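Local atomic coordinates of bottromycin amidohydrolase (Streptomyces purpureus, PDB entry 6I5S), a protein that is a zinc-binding, thiazoline-specific amidohydrolase and the gatekeeper of bottromycin biosynthesis. Residues V39-G44 with P56-V61; W84-G89 with A400-Y405; G151-Q156 with Y185-R190; T159-M164 with R190-A195. All coordinates share one frame; numbering follows the deposited sequence.

Overall arrangement
Interactions 1 and 2 lie on one side of the chain's centre, interactions 3 and 4 on the other; Tyr185 of interaction 3 comes about 4 Å from a zinc ion. Interaction 2 is the buried one, an antiparallel strand pair with aromatic packing. Interaction 1, partly buried, pairs strand 57-62 with the strands on either side of a corner, across a beta bulge, and its strand 43-45 runs beside strand 84-95 of interaction 2, where Gly44 bonds to Trp84 and Val86. Interaction 3 is a surface contact between loops, combining a water-bridged carboxylate with a valine-tyrosine touch. Interaction 4, about 10 Å from it between centres, is almost wholly apolar; the two share Arg190, and Ser152 packs on Ile160.

Interaction 1 (V39-G44 with P56-V61); sequences VFKAVG and PRDLEV
Asp58 OD1 is gripped by two groups: the backbone N of Ala42 meets it at 2.8 Å, nearly end-on to the C-O bond, and the hydroxyl of Thr72 makes a second hydrogen bond. With CG anti to the carbonyl carbon (chi1 -60°), the carboxylate reaches across to the other strand and OD1 comes 3.2 Å from Lys41 CA. On one side of this grip, Phe40 and Leu59 form an ordinary antiparallel hydrogen-bonded pair, with Leu59 N to Phe40 O at 2.8 Å and both donors in the carbonyl planes. On the other side Val43 pairs with Arg57: Val43 N reaches Arg57 O at 2.7 Å from above the carbonyl plane. Between these pairs Lys41 and Ala42 together face the single Asp58, which shifts the register by one. Ala42 is left-handed (phi 59°, psi 54°) and turns the corner of the chain; its N-H goes to the aspartate.

Phe40, Val43 and Leu59 point to the same face. Leu59 runs alongside Phe40, its CD2 4.0 Å from the ring's CD2, while Val61 CG2 lies at the ring edge, 4.2 Å from CE2. Val43 CG2 touches Leu59 CB obliquely. Phe404 and Phe428 also meet the Phe40 ring. The arrangement is a beta bulge, placed where the chain leaves the three-stranded sheet of 38-41, 57-62 and 65-71 for the larger mixed sheet.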
loop_
_atom_site.group_PDB
_atom_site.type_symbol
_atom_site.label_atom_id
_atom_site.label_comp_id
_atom_site.label_asym_id
_atom_site.label_seq_id
_atom_site.Cartn_x
_atom_site.Cartn_y
_atom_site.Cartn_z
ATOM N N VAL A 39 -11.498 22.540 -14.012
ATOM C CA VAL A 39 -12.874 22.466 -13.541
ATOM C C VAL A 39 -13.447 21.154 -14.061
ATOM O O VAL A 39 -13.422 20.904 -15.271
ATOM C CB VAL A 39 -13.716 23.652 -14.015
ATOM C CG1 VAL A 39 -15.164 23.499 -13.522
ATOM C CG2 VAL A 39 -13.126 24.927 -13.520
ATOM N N PHE A 40 -13.924 20.303 -13.157
ATOM C CA PHE A 40 -14.616 19.062 -13.524
ATOM C C PHE A 40 -16.092 19.271 -13.205
ATOM O O PHE A 40 -16.445 19.541 -12.052
ATOM C CB PHE A 40 -14.070 17.850 -12.748
ATOM C CG PHE A 40 -12.605 17.584 -12.959
ATOM C CD1 PHE A 40 -12.175 16.791 -13.990
ATOM C CD2 PHE A 40 -11.657 18.156 -12.139
ATOM C CE1 PHE A 40 -10.847 16.578 -14.200
ATOM C CE2 PHE A 40 -10.342 17.927 -12.329
ATOM C CZ PHE A 40 -9.927 17.146 -13.362
ATOM N N LYS A 41 -16.952 19.146 -14.209
ATOM C CA LYS A 41 -18.371 19.432 -14.037
ATOM C C LYS A 41 -19.107 18.213 -13.512
ATOM O O LYS A 41 -18.753 17.074 -13.832
ATOM C CB LYS A 41 -18.998 19.861 -15.367
ATOM C CG LYS A 41 -18.677 21.286 -15.770
ATOM C CD LYS A 41 -18.254 21.387 -17.228
ATOM C CE LYS A 41 -19.315 20.837 -18.176
ATOM N NZ LYS A 41 -18.984 21.078 -19.613
ATOM N N ALA A 42 -20.117 18.469 -12.679
ATOM C CA ALA A 42 -21.095 17.462 -12.300
ATOM C C ALA A 42 -20.438 16.251 -11.637
ATOM O O ALA A 42 -20.657 15.101 -12.032
ATOM C CB ALA A 42 -21.912 17.038 -13.515
ATOM N N VAL A 43 -19.653 16.508 -10.586
ATOM C CA VAL A 43 -18.897 15.463 -9.914
ATOM C C VAL A 43 -19.713 15.003 -8.724
ATOM O O VAL A 43 -20.222 15.838 -7.962
ATOM C CB VAL A 43 -17.518 15.982 -9.452
ATOM C CG1 VAL A 43 -16.857 15.035 -8.479
ATOM C CG2 VAL A 43 -16.589 16.206 -10.646
ATOM N N GLY A 44 -19.835 13.676 -8.561
ATOM C CA GLY A 44 -20.371 13.108 -7.344
ATOM C C GLY A 44 -19.242 12.651 -6.414
ATOM O O GLY A 44 -18.530 11.674 -6.691
ATOM N N PRO A 56 -24.478 16.419 -7.253
ATOM C CA PRO A 56 -23.495 16.761 -8.283
ATOM C C PRO A 56 -22.985 18.179 -8.087
ATOM O O PRO A 56 -23.765 19.126 -7.982
ATOM C CB PRO A 56 -24.293 16.625 -9.591
ATOM C CG PRO A 56 -25.679 16.722 -9.205
ATOM C CD PRO A 56 -25.804 16.171 -7.828
ATOM N N ARG A 57 -21.672 18.330 -8.077
ATOM C CA ARG A 57 -21.098 19.649 -7.925
ATOM C C ARG A 57 -19.915 19.794 -8.862
ATOM O O ARG A 57 -19.240 18.822 -9.205
ATOM C CB ARG A 57 -20.667 19.881 -6.486
ATOM C CG ARG A 57 -21.819 19.872 -5.489
ATOM C CD ARG A 57 -21.338 20.336 -4.119
ATOM N NE ARG A 57 -22.423 20.457 -3.153
ATOM C CZ ARG A 57 -22.459 19.838 -1.974
ATOM N NH1 ARG A 57 -21.449 19.058 -1.581
ATOM N NH2 ARG A 57 -23.505 20.015 -1.178
ATOM N N ASP A 58 -19.698 21.013 -9.305
ATOM C CA ASP A 58 -18.555 21.291 -10.156
ATOM C C ASP A 58 -17.335 21.512 -9.286
ATOM O O ASP A 58 -17.341 22.357 -8.379
ATOM C CB ASP A 58 -18.825 22.520 -11.026
ATOM C CG ASP A 58 -20.027 22.370 -11.951
ATOM O OD1 ASP A 58 -20.438 21.249 -12.328
ATOM O OD2 ASP A 58 -20.560 23.423 -12.354
ATOM N N LEU A 59 -16.286 20.761 -9.576
ATOM C CA LEU A 59 -15.072 20.729 -8.779
ATOM C C LEU A 59 -14.030 21.665 -9.386
ATOM O O LEU A 59 -13.638 21.485 -10.542
ATOM C CB LEU A 59 -14.542 19.294 -8.749
ATOM C CG LEU A 59 -13.120 19.136 -8.209
ATOM C CD1 LEU A 59 -13.043 19.600 -6.743
ATOM C CD2 LEU A 59 -12.661 17.703 -8.339
ATOM N N GLU A 60 -13.562 22.630 -8.600
ATOM C CA GLU A 60 -12.512 23.547 -9.022
ATOM C C GLU A 60 -11.191 23.144 -8.386
ATOM O O GLU A 60 -11.088 23.039 -7.151
ATOM C CB GLU A 60 -12.859 24.979 -8.640
ATOM C CG GLU A 60 -11.775 25.942 -9.045
ATOM C CD GLU A 60 -12.028 27.350 -8.605
ATOM O OE1 GLU A 60 -13.147 27.652 -8.135
ATOM O OE2 GLU A 60 -11.080 28.150 -8.740
ATOM N N VAL A 61 -10.196 22.873 -9.231
ATOM C CA VAL A 61 -8.820 22.591 -8.807
ATOM C C VAL A 61 -7.952 23.757 -9.255
ATOM O O VAL A 61 -7.997 24.158 -10.423
ATOM C CB VAL A 61 -8.320 21.269 -9.410
ATOM C CG1 VAL A 61 -6.878 21.019 -9.047
ATOM C CG2 VAL A 61 -9.174 20.096 -8.918
#

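Interaction 2 (W84-G89 with A400-Y405); sequences WYVTPG and ADLVFY
Phe404 meets Trp84 with its edge and Val86 with a face. The edge points at the face of the indole in a T-shaped stack, the ring planes at 89° and the centroids of the phenyl and the five-membered ring 5.3 Å apart; CD1 comes down on Trp84 CD2 at 3.7 Å. Over the phenyl face sits Val86 CG2, 3.6 Å from the centroid and only 16° off the normal, a CH-pi contact. That methyl gets there because it stands beside the backbone N of Val86, with CG1 turned instead toward Leu402 CB.

On the reverse face Thr87 OG1 presses on Val403 CB at 3.4 Å and turns its hydroxyl proton to Pro88 O. Tyr405 lies further along this face, its OH bonded to Leu416 O.

The backbones pair antiparallel, Tyr85 with Tyr405 and Thr87 with Val403. Tyr85 N to Tyr405 O and Val403 N to Thr87 O are both 2.7 Å, and Gly89 N to Asp401 O extends the ladder.

Phe428 meets the Phe404 ring edge-to-face, Arg406 makes a cation-pi contact with Trp84, and strand 84-95 is flanked by strand 43-45, while strand 402-405 is paired antiparallel with strand 421-424 on its other side.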
loop_
_atom_site.group_PDB
_atom_site.type_symbol
_atom_site.label_atom_id
_atom_site.label_comp_id
_atom_site.label_asym_id
_atom_site.label_seq_id
_atom_site.Cartn_x
_atom_site.Cartn_y
_atom_site.Cartn_z
ATOM N N TRP A 84 -19.236 12.365 -13.395
ATOM C CA TRP A 84 -18.119 11.686 -12.777
ATOM C C TRP A 84 -18.508 11.277 -11.372
ATOM O O TRP A 84 -19.272 11.980 -10.695
ATOM C CB TRP A 84 -16.898 12.577 -12.648
ATOM C CG TRP A 84 -16.256 13.115 -13.859
ATOM C CD1 TRP A 84 -16.328 14.393 -14.306
ATOM C CD2 TRP A 84 -15.357 12.431 -14.735
ATOM N NE1 TRP A 84 -15.546 14.545 -15.418
ATOM C CE2 TRP A 84 -14.937 13.355 -15.698
ATOM C CE3 TRP A 84 -14.882 11.126 -14.808
ATOM C CZ2 TRP A 84 -14.074 13.013 -16.727
ATOM C CZ3 TRP A 84 -14.013 10.804 -15.829
ATOM C CH2 TRP A 84 -13.612 11.735 -16.757
ATOM N N TYR A 85 -17.927 10.163 -10.923
ATOM C CA TYR A 85 -17.910 9.779 -9.519
ATOM C C TYR A 85 -16.461 9.796 -9.052
ATOM O O TYR A 85 -15.584 9.289 -9.764
ATOM C CB TYR A 85 -18.497 8.381 -9.349
ATOM C CG TYR A 85 -19.915 8.246 -9.767
ATOM C CD1 TYR A 85 -20.956 8.425 -8.864
ATOM C CD2 TYR A 85 -20.240 7.954 -11.082
ATOM C CE1 TYR A 85 -22.316 8.297 -9.286
ATOM C CE2 TYR A 85 -21.581 7.827 -11.482
ATOM C CZ TYR A 85 -22.593 7.993 -10.559
ATOM O OH TYR A 85 -23.928 7.878 -10.949
ATOM N N VAL A 86 -16.202 10.396 -7.886
ATOM C CA VAL A 86 -14.843 10.674 -7.457
ATOM C C VAL A 86 -14.629 10.149 -6.056
ATOM O O VAL A 86 -15.454 10.368 -5.165
ATOM C CB VAL A 86 -14.552 12.181 -7.525
ATOM C CG1 VAL A 86 -13.325 12.532 -6.782
ATOM C CG2 VAL A 86 -14.410 12.575 -9.001
ATOM N N THR A 87 -13.490 9.498 -5.854
ATOM C CA THR A 87 -12.985 9.167 -4.537
ATOM C C THR A 87 -11.669 9.885 -4.259
ATOM O O THR A 87 -10.962 10.286 -5.187
ATOM C CB THR A 87 -12.750 7.647 -4.392
ATOM O OG1 THR A 87 -11.655 7.234 -5.223
ATOM C CG2 THR A 87 -13.980 6.885 -4.851
ATOM N N PRO A 88 -11.296 10.026 -2.987
ATOM C CA PRO A 88 -9.923 10.396 -2.664
ATOM C C PRO A 88 -8.971 9.392 -3.293
ATOM O O PRO A 88 -9.304 8.227 -3.547
ATOM C CB PRO A 88 -9.890 10.298 -1.147
ATOM C CG PRO A 88 -11.281 10.468 -0.717
ATOM C CD PRO A 88 -12.074 9.752 -1.753
ATOM N N GLY A 89 -7.753 9.840 -3.531
ATOM C CA GLY A 89 -6.731 8.931 -4.011
ATOM C C GLY A 89 -6.452 7.848 -2.989
ATOM O O GLY A 89 -6.566 8.077 -1.792
ATOM N N ALA A 400 -4.951 17.909 -4.517
ATOM C CA ALA A 400 -5.935 17.343 -5.429
ATOM C C ALA A 400 -5.418 15.994 -5.907
ATOM O O ALA A 400 -4.866 15.840 -7.002
ATOM C CB ALA A 400 -6.196 18.305 -6.574
ATOM N N ASP A 401 -5.571 15.016 -5.028
ATOM C CA ASP A 401 -5.311 13.613 -5.282
ATOM C C ASP A 401 -6.675 12.903 -5.253
ATOM O O ASP A 401 -7.231 12.657 -4.177
ATOM C CB ASP A 401 -4.412 13.017 -4.200
ATOM C CG ASP A 401 -3.008 13.600 -4.146
ATOM O OD1 ASP A 401 -2.426 14.040 -5.172
ATOM O OD2 ASP A 401 -2.450 13.605 -3.010
ATOM N N LEU A 402 -7.187 12.520 -6.411
ATOM C CA LEU A 402 -8.555 12.024 -6.526
ATOM C C LEU A 402 -8.626 10.972 -7.613
ATOM O O LEU A 402 -7.836 11.009 -8.552
ATOM C CB LEU A 402 -9.502 13.165 -6.879
ATOM C CG LEU A 402 -9.625 14.326 -5.892
ATOM C CD1 LEU A 402 -10.450 15.472 -6.508
ATOM C CD2 LEU A 402 -10.280 13.781 -4.605
ATOM N N VAL A 403 -9.607 10.070 -7.519
ATOM C CA VAL A 403 -9.811 9.038 -8.530
ATOM C C VAL A 403 -11.192 9.216 -9.147
ATOM O O VAL A 403 -12.176 9.420 -8.436
ATOM C CB VAL A 403 -9.678 7.633 -7.936
ATOM C CG1 VAL A 403 -9.584 6.603 -9.028
ATOM C CG2 VAL A 403 -8.430 7.560 -7.020
ATOM N N PHE A 404 -11.258 9.152 -10.466
ATOM C CA PHE A 404 -12.450 9.486 -11.240
ATOM C C PHE A 404 -12.995 8.251 -11.958
ATOM O O PHE A 404 -12.224 7.486 -12.540
ATOM C CB PHE A 404 -12.115 10.515 -12.302
ATOM C CG PHE A 404 -11.910 11.895 -11.783
ATOM C CD1 PHE A 404 -12.805 12.891 -12.109
ATOM C CD2 PHE A 404 -10.818 12.221 -10.990
ATOM C CE1 PHE A 404 -12.621 14.197 -11.670
ATOM C CE2 PHE A 404 -10.637 13.508 -10.559
ATOM C CZ PHE A 404 -11.544 14.500 -10.883
ATOM N N TYR A 405 -14.329 8.105 -11.971
ATOM C CA TYR A 405 -15.044 7.008 -12.611
ATOM C C TYR A 405 -16.265 7.549 -13.340
ATOM O O TYR A 405 -16.982 8.413 -12.811
ATOM C CB TYR A 405 -15.507 5.993 -11.574
ATOM C CG TYR A 405 -14.367 5.383 -10.780
ATOM C CD1 TYR A 405 -13.722 4.232 -11.215
ATOM C CD2 TYR A 405 -13.959 5.958 -9.591
ATOM C CE1 TYR A 405 -12.673 3.644 -10.448
ATOM C CE2 TYR A 405 -12.866 5.421 -8.843
ATOM C CZ TYR A 405 -12.256 4.269 -9.297
ATOM O OH TYR A 405 -11.227 3.698 -8.589
#

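Interaction 3 (G151-Q156 with Y185-R190); sequences GSHVPQ and YDDVER
Loop 151-156 approaches a type I beta turn running from Tyr185 to Val188, with the CA atoms of Ser152 and Asp187 5.5 Å apart and no regular strand pairing. Ser152 itself opens an ST turn: its OG accepts from Val154 N at 2.9 Å and is further held by Asp148 OD2, which helps hold the loop's shape. The turn lies by the zinc site of the amidohydrolase. The carboxylated lysine at position 183, which binds both zinc ions, is two residues before it; the Tyr185 side chain comes about 4 Å from a zinc ion and its ring stacks on His210, a zinc ligand. Asp186 OD2 holds His210 ND1, a second-shell bond consistent with positioning that ligand.

Asp187 contributes the largest share of the contact. Its OD2 lies 3.6 Å from His153 CD2, the two side chains crossing at about a right angle although the flat groups are only 19° from parallel; no direct bond forms, and Gly151 O, also an acceptor, is 3.4 Å from OD2. OD2 makes a salt bridge with Arg239 NH1, which would help offset the closeness of these acceptors. A water joins the loops, accepting from His153 N and donating to Asp187 OD2 at 2.7 Å; it also sits in the plane of the Tyr185 ring, at its edge.

The other half is apolar. With Val154 CG1 anti to the carbonyl carbon (chi1 -76°), CG2 lies between backbone N and carbonyl carbon and points across at Tyr185, where it rests 3.9 Å from both CD1 and CE1.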
loop_
_atom_site.group_PDB
_atom_site.type_symbol
_atom_site.label_atom_id
_atom_site.label_comp_id
_atom_site.label_asym_id
_atom_site.label_seq_id
_atom_site.Cartn_x
_atom_site.Cartn_y
_atom_site.Cartn_z
ATOM N N GLY A 151 20.175 -11.013 16.812
ATOM C CA GLY A 151 19.389 -12.182 16.488
ATOM C C GLY A 151 18.338 -11.922 15.440
ATOM O O GLY A 151 17.529 -12.806 15.160
ATOM N N SER A 152 18.349 -10.736 14.840
ATOM C CA SER A 152 17.549 -10.437 13.662
ATOM C C SER A 152 17.723 -11.516 12.604
ATOM O O SER A 152 18.825 -12.032 12.400
ATOM C CB SER A 152 17.996 -9.082 13.078
ATOM O OG SER A 152 17.379 -8.860 11.831
ATOM N N HIS A 153 16.625 -11.839 11.913
ATOM C CA HIS A 153 16.692 -12.676 10.720
ATOM C C HIS A 153 17.084 -11.887 9.465
ATOM O O HIS A 153 17.287 -12.491 8.407
ATOM C CB HIS A 153 15.340 -13.344 10.515
ATOM C CG HIS A 153 15.025 -14.404 11.534
ATOM N ND1 HIS A 153 14.319 -15.553 11.222
ATOM C CD2 HIS A 153 15.345 -14.502 12.849
ATOM C CE1 HIS A 153 14.218 -16.304 12.306
ATOM N NE2 HIS A 153 14.820 -15.684 13.306
ATOM N N VAL A 154 17.172 -10.562 9.547
ATOM C CA VAL A 154 17.566 -9.733 8.401
ATOM C C VAL A 154 18.682 -8.793 8.820
ATOM O O VAL A 154 18.568 -7.577 8.624
ATOM C CB VAL A 154 16.376 -8.945 7.847
ATOM C CG1 VAL A 154 15.480 -9.883 7.044
ATOM C CG2 VAL A 154 15.585 -8.269 8.982
ATOM N N PRO A 155 19.776 -9.308 9.378
ATOM C CA PRO A 155 20.787 -8.417 9.980
ATOM C C PRO A 155 21.504 -7.533 8.970
ATOM O O PRO A 155 22.038 -6.479 9.353
ATOM C CB PRO A 155 21.757 -9.396 10.654
ATOM C CG PRO A 155 21.596 -10.650 9.904
ATOM C CD PRO A 155 20.141 -10.727 9.505
ATOM N N GLN A 156 21.532 -7.938 7.701
ATOM C CA GLN A 156 22.191 -7.149 6.670
ATOM C C GLN A 156 21.421 -5.863 6.417
ATOM O O GLN A 156 21.986 -4.763 6.446
ATOM C CB GLN A 156 22.327 -7.984 5.387
ATOM C CG GLN A 156 21.016 -8.277 4.608
ATOM C CD GLN A 156 20.012 -9.163 5.364
ATOM O OE1 GLN A 156 20.324 -9.740 6.405
ATOM N NE2 GLN A 156 18.803 -9.271 4.828
ATOM N N TYR A 185 10.988 -4.563 13.822
ATOM C CA TYR A 185 10.913 -5.941 13.381
ATOM C C TYR A 185 10.854 -6.870 14.595
ATOM O O TYR A 185 10.849 -6.439 15.754
ATOM C CB TYR A 185 12.109 -6.320 12.523
ATOM C CG TYR A 185 11.699 -6.899 11.173
ATOM C CD1 TYR A 185 12.115 -8.151 10.771
ATOM C CD2 TYR A 185 10.879 -6.175 10.349
ATOM C CE1 TYR A 185 11.733 -8.662 9.565
ATOM C CE2 TYR A 185 10.491 -6.666 9.136
ATOM C CZ TYR A 185 10.918 -7.915 8.746
ATOM O OH TYR A 185 10.522 -8.409 7.532
ATOM N N ASP A 186 10.852 -8.181 14.304
ATOM C CA ASP A 186 10.381 -9.157 15.287
ATOM C C ASP A 186 11.311 -9.362 16.454
ATOM O O ASP A 186 10.857 -9.819 17.511
ATOM C CB ASP A 186 10.175 -10.511 14.633
ATOM C CG ASP A 186 9.216 -10.420 13.427
ATOM O OD1 ASP A 186 8.001 -10.661 13.581
ATOM O OD2 ASP A 186 9.697 -10.084 12.368
ATOM N N ASP A 187 12.599 -9.109 16.286
ATOM C CA ASP A 187 13.572 -9.490 17.313
ATOM C C ASP A 187 14.032 -8.306 18.145
ATOM O O ASP A 187 14.994 -8.438 18.920
ATOM C CB ASP A 187 14.767 -10.204 16.654
ATOM C CG ASP A 187 14.426 -11.617 16.233
ATOM O OD1 ASP A 187 14.210 -12.456 17.112
ATOM O OD2 ASP A 187 14.303 -11.896 15.026
ATOM N N VAL A 188 13.338 -7.169 18.069
ATOM C CA VAL A 188 13.640 -6.086 19.005
ATOM C C VAL A 188 13.375 -6.570 20.418
ATOM O O VAL A 188 12.296 -7.083 20.723
ATOM C CB VAL A 188 12.812 -4.834 18.691
ATOM C CG1 VAL A 188 13.147 -3.722 19.737
ATOM C CG2 VAL A 188 13.167 -4.314 17.311
ATOM N N GLU A 189 14.354 -6.370 21.301
ATOM C CA GLU A 189 14.210 -6.833 22.674
ATOM C C GLU A 189 13.206 -5.958 23.428
ATOM O O GLU A 189 13.052 -4.769 23.145
ATOM C CB GLU A 189 15.574 -6.811 23.376
ATOM C CG GLU A 189 16.558 -7.835 22.849
ATOM C CD GLU A 189 18.041 -7.471 23.058
ATOM O OE1 GLU A 189 18.482 -6.326 22.729
ATOM O OE2 GLU A 189 18.777 -8.355 23.537
ATOM N N ARG A 190 12.584 -6.534 24.475
ATOM C CA ARG A 190 11.517 -5.809 25.157
ATOM C C ARG A 190 11.985 -4.492 25.777
ATOM O O ARG A 190 11.298 -3.475 25.594
ATOM C CB ARG A 190 10.880 -6.700 26.243
ATOM C CG ARG A 190 9.620 -6.075 26.857
ATOM C CD ARG A 190 9.293 -6.591 28.271
ATOM N NE ARG A 190 10.381 -6.247 29.198
ATOM C CZ ARG A 190 11.268 -7.115 29.683
ATOM N NH1 ARG A 190 11.197 -8.410 29.360
ATOM N NH2 ARG A 190 12.234 -6.683 30.499
HETATM O O HOH W 1 14.116 -10.674 12.629
#

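Interaction 4 (T159-M164 with R190-A195); sequences TIVSGM and RPVFEA
The loop leading into helix 164-177, with Gly163 at its N-cap, packs against Val192 in the first turn of helix 190-203. Val192 sends a branch to each of two neighbours. CG1, anti to the backbone N (chi1 178°), meets Val161 CG1 at 3.6 Å, methyl against methyl, as the two side chains pass at an angle. CG2 rests on the backbone beyond it, 3.7 Å from Ser162 C and 4.0 Å from Gly163 N.

The two helices are consecutive in the chain, and the chain between them carries the zinc-binding carboxylated lysine at position 183, an arrangement consistent with successive beta-alpha units of an amidohydrolase barrel. Ser162 N bonds to Asp166 OD2 in the first turn of helix 164-177, while Val161 and Val192 share Val167 of that helix as a further apolar neighbour.

One turn on, Met164 CG comes to within 4.5 Å of Ala195 CB, a looser touch from a poorly ordered side chain. Helix 190-203 is already regular here, with Glu194 N bonded to Arg190 O at 3.0 Å. On its exposed side, Arg190 NE and Glu194 OE2 make only a long, weak ion pair.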
loop_
_atom_site.group_PDB
_atom_site.type_symbol
_atom_site.label_atom_id
_atom_site.label_comp_id
_atom_site.label_asym_id
_atom_site.label_seq_id
_atom_site.Cartn_x
_atom_site.Cartn_y
_atom_site.Cartn_z
ATOM N N THR A 159 18.755 -2.084 10.769
ATOM C CA THR A 159 19.550 -1.328 11.730
ATOM C C THR A 159 19.418 -2.046 13.072
ATOM O O THR A 159 18.334 -2.031 13.647
ATOM C CB THR A 159 19.013 0.081 11.833
ATOM O OG1 THR A 159 19.057 0.659 10.558
ATOM C CG2 THR A 159 19.859 0.970 12.822
ATOM N N ILE A 160 20.502 -2.648 13.575
ATOM C CA ILE A 160 20.452 -3.409 14.809
ATOM C C ILE A 160 20.564 -2.473 15.996
ATOM O O ILE A 160 21.553 -1.731 16.149
ATOM C CB ILE A 160 21.545 -4.482 14.851
ATOM C CG1 ILE A 160 21.466 -5.399 13.626
ATOM C CG2 ILE A 160 21.425 -5.257 16.132
ATOM C CD1 ILE A 160 20.140 -6.084 13.445
ATOM N N VAL A 161 19.554 -2.523 16.854
ATOM C CA VAL A 161 19.464 -1.671 18.036
ATOM C C VAL A 161 19.464 -2.585 19.256
ATOM O O VAL A 161 18.663 -3.524 19.343
ATOM C CB VAL A 161 18.216 -0.773 17.976
ATOM C CG1 VAL A 161 18.047 0.044 19.178
ATOM C CG2 VAL A 161 18.278 0.128 16.715
ATOM N N SER A 162 20.389 -2.351 20.171
ATOM C CA SER A 162 20.462 -3.159 21.379
ATOM C C SER A 162 20.579 -2.324 22.650
ATOM O O SER A 162 20.815 -2.887 23.731
ATOM C CB SER A 162 21.627 -4.123 21.256
ATOM O OG SER A 162 22.829 -3.412 21.305
ATOM N N GLY A 163 20.403 -1.012 22.571
ATOM C CA GLY A 163 20.481 -0.158 23.743
ATOM C C GLY A 163 19.997 1.236 23.396
ATOM O O GLY A 163 19.625 1.515 22.265
ATOM N N MET A 164 20.069 2.126 24.393
ATOM C CA MET A 164 19.498 3.468 24.285
ATOM C C MET A 164 20.250 4.302 23.255
ATOM O O MET A 164 19.643 5.064 22.483
ATOM C CB MET A 164 19.523 4.158 25.652
ATOM C CG MET A 164 18.331 3.845 26.556
ATOM S SD MET A 164 18.656 4.092 28.330
ATOM C CE MET A 164 16.986 4.146 28.988
ATOM N N ARG A 190 12.584 -6.534 24.475
ATOM C CA ARG A 190 11.517 -5.809 25.157
ATOM C C ARG A 190 11.985 -4.492 25.777
ATOM O O ARG A 190 11.298 -3.475 25.594
ATOM C CB ARG A 190 10.880 -6.700 26.243
ATOM C CG ARG A 190 9.620 -6.075 26.857
ATOM C CD ARG A 190 9.293 -6.591 28.271
ATOM N NE ARG A 190 10.381 -6.247 29.198
ATOM C CZ ARG A 190 11.268 -7.115 29.683
ATOM N NH1 ARG A 190 11.197 -8.410 29.360
ATOM N NH2 ARG A 190 12.234 -6.683 30.499
ATOM N N PRO A 191 13.077 -4.440 26.542
ATOM C CA PRO A 191 13.513 -3.148 27.130
ATOM C C PRO A 191 13.860 -2.098 26.072
ATOM O O PRO A 191 13.680 -0.876 26.271
ATOM C CB PRO A 191 14.740 -3.547 27.964
ATOM C CG PRO A 191 14.852 -4.950 27.955
ATOM C CD PRO A 191 13.962 -5.561 26.925
ATOM N N VAL A 192 14.412 -2.553 24.952
ATOM C CA VAL A 192 14.729 -1.662 23.854
ATOM C C VAL A 192 13.459 -1.128 23.202
ATOM O O VAL A 192 13.369 0.077 22.925
ATOM C CB VAL A 192 15.668 -2.374 22.866
ATOM C CG1 VAL A 192 15.969 -1.473 21.681
ATOM C CG2 VAL A 192 16.992 -2.782 23.556
ATOM N N PHE A 193 12.461 -1.993 22.959
ATOM C CA PHE A 193 11.178 -1.540 22.448
ATOM C C PHE A 193 10.576 -0.475 23.367
ATOM O O PHE A 193 10.068 0.555 22.904
ATOM C CB PHE A 193 10.237 -2.726 22.266
ATOM C CG PHE A 193 8.875 -2.345 21.789
ATOM C CD1 PHE A 193 8.618 -2.239 20.437
ATOM C CD2 PHE A 193 7.879 -2.074 22.692
ATOM C CE1 PHE A 193 7.329 -1.906 20.005
ATOM C CE2 PHE A 193 6.603 -1.756 22.286
ATOM C CZ PHE A 193 6.327 -1.647 20.954
ATOM N N GLU A 194 10.591 -0.721 24.677
ATOM C CA GLU A 194 9.943 0.214 25.600
ATOM C C GLU A 194 10.603 1.566 25.551
ATOM O O GLU A 194 9.919 2.609 25.595
ATOM C CB GLU A 194 9.984 -0.319 27.047
ATOM C CG GLU A 194 9.101 -1.512 27.271
ATOM C CD GLU A 194 9.250 -2.165 28.644
ATOM O OE1 GLU A 194 10.050 -1.731 29.519
ATOM O OE2 GLU A 194 8.528 -3.172 28.850
ATOM N N ALA A 195 11.940 1.574 25.515
ATOM C CA ALA A 195 12.670 2.831 25.397
ATOM C C ALA A 195 12.390 3.517 24.062
ATOM O O ALA A 195 12.248 4.748 24.026
ATOM C CB ALA A 195 14.163 2.597 25.561
#